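Local coordinates for putative acyl-[acyl-carrier-protein]--UDP-N-acetylglucosamine O-acyltransferase (PDB 4R36) that probably transfers an acyl chain from acyl carrier protein to UDP-N-acetylglucosamine, at residues A[171-185]-A[188-202]. Numbering follows the deposited sequence.
Sequences LMHQFCRVGGYVMIQ and CRFSKDIPPYIIAGR
Phe190 lies across Met172 and Val178, its ring filling the core between two successive coils of a left-handed parallel beta helix. One ring face is covered by Met172 CA, 4.2 Å from the ring centroid, the other by Ile194 CD1, while Val178 CG2 meets Phe190 CZ at 3.6 Å, the two side chains crossing nearly at right angles. The first torsion (chi1 58°) sets CG of Phe190 between its own backbone N and carbonyl carbon and turns the ring toward the preceding coil, against Met172 and Val178. Met172, its chain extended, runs past the rim and adds an oblique Met-aromatic contact. Branched aliphatic residues suit the rest of the coil interior: Ile184 CD1 reaches Ile194 CD1 at 3.5 Å, and Val182 CG1 packs on Ile194 CG2.

Parallel strand pairing joins the coils at 171-172 with 189-190 and at 183-184 with 198-201. Between them the chain bridges once, at Val178 and Ile194, after the register has shifted by two. Here Asp193 acts as a connector: OD1 accepts Arg177 N at 2.9 Å from above the carboxylate plane, and OD2 bonds Ser269 OG and Arg271 N. Gly179 sits tight against the Ile194-Pro196 backbone, where a side chain would collide. At the next corner Tyr181 and Tyr197 point the same way, their rings nearly parallel (14°) but slid apart, with centroids 5.7 Å apart.

These are the last coils before the C-terminal helices. Arg189 NH1 bonds Gly186 O of the second subunit. Helix 222-237 covers Pro195 and Ile198, helix 257-267 packs on Pro196, and strand 206-210 runs antiparallel beside 198-201. Ile160 of strand 159-160, in the preceding coil, packs against Met172 and Val178.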
loop_
_atom_site.group_PDB
_atom_site.type_symbol
_atom_site.label_atom_id
_atom_site.label_comp_id
_atom_site.label_asym_id
_atom_site.label_seq_id
_atom_site.Cartn_x
_atom_site.Cartn_y
_atom_site.Cartn_z
ATOM N N LEU A 171 7.426 -1.203 6.688
ATOM C CA LEU A 171 7.301 -2.696 6.817
ATOM C C LEU A 171 8.040 -3.140 8.025
ATOM O O LEU A 171 9.263 -2.918 8.154
ATOM C CB LEU A 171 7.868 -3.432 5.612
ATOM C CG LEU A 171 7.214 -3.101 4.274
ATOM C CD1 LEU A 171 7.913 -3.854 3.141
ATOM C CD2 LEU A 171 5.722 -3.533 4.406
ATOM N N MET A 172 7.262 -3.694 8.956
ATOM C CA MET A 172 7.720 -4.099 10.275
ATOM C C MET A 172 7.625 -5.604 10.260
ATOM O O MET A 172 6.520 -6.154 10.199
ATOM C CB MET A 172 6.765 -3.532 11.340
ATOM C CG MET A 172 7.069 -4.065 12.684
ATOM S SD MET A 172 6.413 -3.103 14.023
ATOM C CE MET A 172 7.357 -3.787 15.384
ATOM N N HIS A 173 8.768 -6.247 10.249
ATOM C CA HIS A 173 8.851 -7.662 10.242
ATOM C C HIS A 173 8.277 -8.370 11.502
ATOM O O HIS A 173 8.301 -7.819 12.602
ATOM C CB HIS A 173 10.318 -7.991 10.160
ATOM C CG HIS A 173 10.601 -9.341 9.637
ATOM N ND1 HIS A 173 10.896 -10.411 10.444
ATOM C CD2 HIS A 173 10.686 -9.792 8.360
ATOM C CE1 HIS A 173 11.112 -11.485 9.703
ATOM N NE2 HIS A 173 10.996 -11.131 8.437
ATOM N N GLN A 174 7.864 -9.633 11.355
ATOM C CA GLN A 174 7.281 -10.388 12.506
ATOM C C GLN A 174 8.169 -10.403 13.707
ATOM O O GLN A 174 9.411 -10.441 13.601
ATOM C CB GLN A 174 6.847 -11.854 12.135
ATOM C CG GLN A 174 7.918 -12.617 11.436
ATOM C CD GLN A 174 7.480 -14.028 11.116
ATOM O OE1 GLN A 174 6.300 -14.364 11.230
ATOM N NE2 GLN A 174 8.445 -14.869 10.735
ATOM N N PHE A 175 7.544 -10.351 14.869
ATOM C CA PHE A 175 8.215 -10.455 16.152
ATOM C C PHE A 175 9.075 -9.215 16.516
ATOM O O PHE A 175 9.849 -9.266 17.493
ATOM C CB PHE A 175 9.128 -11.719 16.275
ATOM C CG PHE A 175 8.466 -13.015 15.922
ATOM C CD1 PHE A 175 7.482 -13.545 16.747
ATOM C CD2 PHE A 175 8.832 -13.710 14.787
ATOM C CE1 PHE A 175 6.850 -14.769 16.441
ATOM C CE2 PHE A 175 8.180 -14.921 14.444
ATOM C CZ PHE A 175 7.201 -15.453 15.285
ATOM N N CYS A 176 9.054 -8.171 15.716
ATOM C CA CYS A 176 9.820 -6.961 16.083
ATOM C C CYS A 176 9.107 -6.095 17.094
ATOM O O CYS A 176 7.878 -6.181 17.277
ATOM C CB CYS A 176 10.150 -6.145 14.834
ATOM S SG CYS A 176 11.384 -7.088 13.865
ATOM N N ARG A 177 9.872 -5.235 17.749
ATOM C CA ARG A 177 9.353 -4.316 18.716
ATOM C C ARG A 177 9.885 -2.911 18.456
ATOM O O ARG A 177 11.070 -2.725 18.117
ATOM C CB ARG A 177 9.772 -4.764 20.151
ATOM C CG ARG A 177 9.205 -3.836 21.179
ATOM C CD ARG A 177 9.393 -4.395 22.582
ATOM N NE ARG A 177 8.984 -3.481 23.626
ATOM C CZ ARG A 177 9.365 -3.563 24.882
ATOM N NH1 ARG A 177 10.149 -4.602 25.308
ATOM N NH2 ARG A 177 8.957 -2.604 25.718
ATOM N N VAL A 178 8.983 -1.927 18.566
ATOM C CA VAL A 178 9.273 -0.507 18.451
ATOM C C VAL A 178 9.045 0.180 19.805
ATOM O O VAL A 178 7.953 0.121 20.411
ATOM C CB VAL A 178 8.363 0.167 17.383
ATOM C CG1 VAL A 178 8.550 1.667 17.313
ATOM C CG2 VAL A 178 8.591 -0.474 16.015
ATOM N N GLY A 179 10.067 0.893 20.264
ATOM C CA GLY A 179 10.042 1.595 21.553
ATOM C C GLY A 179 9.277 2.869 21.465
ATOM O O GLY A 179 8.932 3.374 20.368
ATOM N N GLY A 180 8.922 3.385 22.647
ATOM C CA GLY A 180 8.213 4.641 22.692
ATOM C C GLY A 180 8.920 5.801 22.091
ATOM O O GLY A 180 10.160 5.853 22.120
ATOM N N TYR A 181 8.148 6.750 21.572
ATOM C CA TYR A 181 8.633 8.064 21.086
ATOM C C TYR A 181 9.595 8.010 19.859
ATOM O O TYR A 181 10.309 8.929 19.570
ATOM C CB TYR A 181 9.285 8.849 22.225
ATOM C CG TYR A 181 8.318 9.207 23.286
ATOM C CD1 TYR A 181 7.462 10.301 23.116
ATOM C CD2 TYR A 181 8.232 8.475 24.431
ATOM C CE1 TYR A 181 6.564 10.623 24.109
ATOM C CE2 TYR A 181 7.294 8.797 25.419
ATOM C CZ TYR A 181 6.486 9.886 25.241
ATOM O OH TYR A 181 5.507 10.301 26.147
ATOM N N VAL A 182 9.553 6.918 19.146
ATOM C CA VAL A 182 10.352 6.722 17.952
ATOM C C VAL A 182 9.639 7.434 16.838
ATOM O O VAL A 182 8.386 7.572 16.867
ATOM C CB VAL A 182 10.388 5.228 17.700
ATOM C CG1 VAL A 182 10.627 4.839 16.277
ATOM C CG2 VAL A 182 11.350 4.486 18.642
ATOM N N MET A 183 10.394 7.911 15.868
ATOM C CA MET A 183 9.828 8.277 14.613
ATOM C C MET A 183 10.477 7.426 13.548
ATOM O O MET A 183 11.710 7.448 13.357
ATOM C CB MET A 183 10.046 9.713 14.350
ATOM C CG MET A 183 9.118 10.136 13.246
ATOM S SD MET A 183 10.170 10.212 11.830
ATOM C CE MET A 183 8.761 10.433 10.700
ATOM N N ILE A 184 9.646 6.698 12.801
ATOM C CA ILE A 184 10.167 5.855 11.716
ATOM C C ILE A 184 9.776 6.540 10.413
ATOM O O ILE A 184 8.574 6.798 10.150
ATOM C CB ILE A 184 9.578 4.448 11.758
ATOM C CG1 ILE A 184 9.794 3.850 13.150
ATOM C CG2 ILE A 184 10.208 3.613 10.669
ATOM C CD1 ILE A 184 9.254 2.415 13.300
ATOM N N GLN A 185 10.757 6.735 9.557
ATOM C CA GLN A 185 10.532 7.474 8.336
ATOM C C GLN A 185 9.841 6.626 7.264
ATOM O O GLN A 185 9.895 5.418 7.272
ATOM C CB GLN A 185 11.871 8.014 7.817
ATOM C CG GLN A 185 12.348 9.127 8.810
ATOM C CD GLN A 185 13.614 9.868 8.333
ATOM O OE1 GLN A 185 14.358 9.380 7.491
ATOM N NE2 GLN A 185 13.831 11.057 8.876
ATOM N N CYS A 188 10.476 3.011 5.158
ATOM C CA CYS A 188 11.490 2.146 5.766
ATOM C C CYS A 188 11.009 0.763 6.087
ATOM O O CYS A 188 9.798 0.527 6.291
ATOM C CB CYS A 188 12.092 2.822 7.021
ATOM S SG CYS A 188 12.956 4.357 6.559
ATOM N N ARG A 189 11.950 -0.173 6.163
ATOM C CA ARG A 189 11.644 -1.517 6.529
ATOM C C ARG A 189 12.668 -1.998 7.511
ATOM O O ARG A 189 13.844 -1.612 7.427
ATOM C CB ARG A 189 11.620 -2.440 5.310
ATOM C CG ARG A 189 12.908 -2.358 4.493
ATOM C CD ARG A 189 12.816 -3.156 3.167
ATOM N NE ARG A 189 13.993 -2.926 2.336
ATOM C CZ ARG A 189 14.147 -3.316 1.091
ATOM N NH1 ARG A 189 13.192 -3.988 0.468
ATOM N NH2 ARG A 189 15.309 -3.102 0.491
ATOM N N PHE A 190 12.267 -2.924 8.394
ATOM C CA PHE A 190 13.201 -3.353 9.405
ATOM C C PHE A 190 12.847 -4.711 9.952
ATOM O O PHE A 190 11.635 -5.081 9.965
ATOM C CB PHE A 190 13.285 -2.359 10.564
ATOM C CG PHE A 190 11.980 -2.091 11.255
ATOM C CD1 PHE A 190 11.074 -1.182 10.754
ATOM C CD2 PHE A 190 11.723 -2.642 12.501
ATOM C CE1 PHE A 190 9.842 -0.913 11.439
ATOM C CE2 PHE A 190 10.548 -2.367 13.219
ATOM C CZ PHE A 190 9.579 -1.491 12.679
ATOM N N SER A 191 13.870 -5.445 10.383
ATOM C CA SER A 191 13.634 -6.756 11.009
ATOM C C SER A 191 14.409 -6.934 12.330
ATOM O O SER A 191 14.636 -8.069 12.808
ATOM C CB SER A 191 13.997 -7.836 10.024
ATOM O OG SER A 191 15.358 -7.619 9.700
ATOM N N LYS A 192 14.749 -5.809 12.951
ATOM C CA LYS A 192 15.303 -5.753 14.293
ATOM C C LYS A 192 14.480 -4.805 15.104
ATOM O O LYS A 192 13.621 -4.138 14.542
ATOM C CB LYS A 192 16.757 -5.326 14.186
ATOM C CG LYS A 192 17.557 -6.418 13.455
ATOM C CD LYS A 192 18.893 -6.717 14.065
ATOM C CE LYS A 192 19.768 -7.681 13.272
ATOM N NZ LYS A 192 18.975 -8.785 12.699
ATOM N N ASP A 193 14.744 -4.720 16.401
ATOM C CA ASP A 193 14.012 -3.837 17.251
ATOM C C ASP A 193 14.500 -2.367 17.103
ATOM O O ASP A 193 15.704 -2.070 16.830
ATOM C CB ASP A 193 14.129 -4.310 18.699
ATOM C CG ASP A 193 13.525 -5.690 18.937
ATOM O OD1 ASP A 193 12.576 -6.120 18.258
ATOM O OD2 ASP A 193 14.070 -6.427 19.806
ATOM N N ILE A 194 13.587 -1.424 17.343
ATOM C CA ILE A 194 13.906 0.003 17.326
ATOM C C ILE A 194 13.808 0.590 18.715
ATOM O O ILE A 194 12.725 0.657 19.275
ATOM C CB ILE A 194 13.014 0.756 16.368
ATOM C CG1 ILE A 194 13.124 0.108 14.968
ATOM C CG2 ILE A 194 13.397 2.217 16.290
ATOM C CD1 ILE A 194 12.324 0.822 13.942
ATOM N N PRO A 195 14.942 1.037 19.263
ATOM C CA PRO A 195 14.926 1.440 20.674
ATOM C C PRO A 195 14.259 2.804 20.856
ATOM O O PRO A 195 14.148 3.591 19.887
ATOM C CB PRO A 195 16.431 1.440 21.055
ATOM C CG PRO A 195 17.082 1.795 19.773
ATOM C CD PRO A 195 16.285 1.097 18.699
ATOM N N PRO A 196 13.868 3.137 22.097
ATOM C CA PRO A 196 12.992 4.312 22.316
ATOM C C PRO A 196 13.618 5.652 22.032
ATOM O O PRO A 196 14.855 5.757 22.118
ATOM C CB PRO A 196 12.597 4.201 23.762
ATOM C CG PRO A 196 13.550 3.266 24.355
ATOM C CD PRO A 196 13.995 2.317 23.291
ATOM N N TYR A 197 12.814 6.627 21.626
ATOM C CA TYR A 197 13.200 8.019 21.449
ATOM C C TYR A 197 13.964 8.362 20.137
ATOM O O TYR A 197 14.327 9.498 19.949
ATOM C CB TYR A 197 14.034 8.530 22.658
ATOM C CG TYR A 197 13.409 8.257 23.972
ATOM C CD1 TYR A 197 12.235 8.889 24.331
ATOM C CD2 TYR A 197 14.036 7.437 24.894
ATOM C CE1 TYR A 197 11.630 8.630 25.553
ATOM C CE2 TYR A 197 13.422 7.139 26.110
ATOM C CZ TYR A 197 12.256 7.791 26.447
ATOM O OH TYR A 197 11.631 7.473 27.591
ATOM N N ILE A 198 14.290 7.370 19.290
ATOM C CA ILE A 198 15.124 7.645 18.114
ATOM C C ILE A 198 14.323 7.914 16.847
ATOM O O ILE A 198 13.122 7.599 16.768
ATOM C CB ILE A 198 16.160 6.537 17.850
ATOM C CG1 ILE A 198 15.572 5.240 17.302
ATOM C CG2 ILE A 198 16.957 6.245 19.115
ATOM C CD1 ILE A 198 16.570 4.346 16.620
ATOM N N ILE A 199 15.001 8.524 15.888
ATOM C CA ILE A 199 14.579 8.533 14.504
ATOM C C ILE A 199 15.241 7.383 13.779
ATOM O O ILE A 199 16.466 7.166 13.873
ATOM C CB ILE A 199 14.913 9.855 13.823
ATOM C CG1 ILE A 199 14.307 11.051 14.581
ATOM C CG2 ILE A 199 14.459 9.863 12.357
ATOM C CD1 ILE A 199 14.787 12.396 14.068
ATOM N N ALA A 200 14.438 6.589 13.053
ATOM C CA ALA A 200 14.946 5.516 12.239
ATOM C C ALA A 200 14.581 5.836 10.812
ATOM O O ALA A 200 13.412 6.118 10.494
ATOM C CB ALA A 200 14.365 4.188 12.651
ATOM N N GLY A 201 15.587 5.830 9.955
ATOM C CA GLY A 201 15.403 6.164 8.548
ATOM C C GLY A 201 16.459 5.603 7.638
ATOM O O GLY A 201 17.327 4.830 8.087
ATOM N N ARG A 202 16.347 5.949 6.352
ATOM C CA ARG A 202 17.227 5.460 5.281
ATOM C C ARG A 202 16.979 4.012 4.868
ATOM O O ARG A 202 16.255 3.270 5.524
ATOM C CB ARG A 202 18.709 5.624 5.630
ATOM C CG ARG A 202 18.965 7.083 6.051
ATOM C CD ARG A 202 20.425 7.453 6.166
ATOM N NE ARG A 202 20.698 8.891 6.575
ATOM C CZ ARG A 202 20.677 9.999 5.809
ATOM N NH1 ARG A 202 20.333 10.010 4.523
ATOM N NH2 ARG A 202 21.050 11.145 6.326
HETATM O O HOH W 1 11.274 -8.162 19.290
HETATM O O HOH W 2 14.371 7.853 5.457
#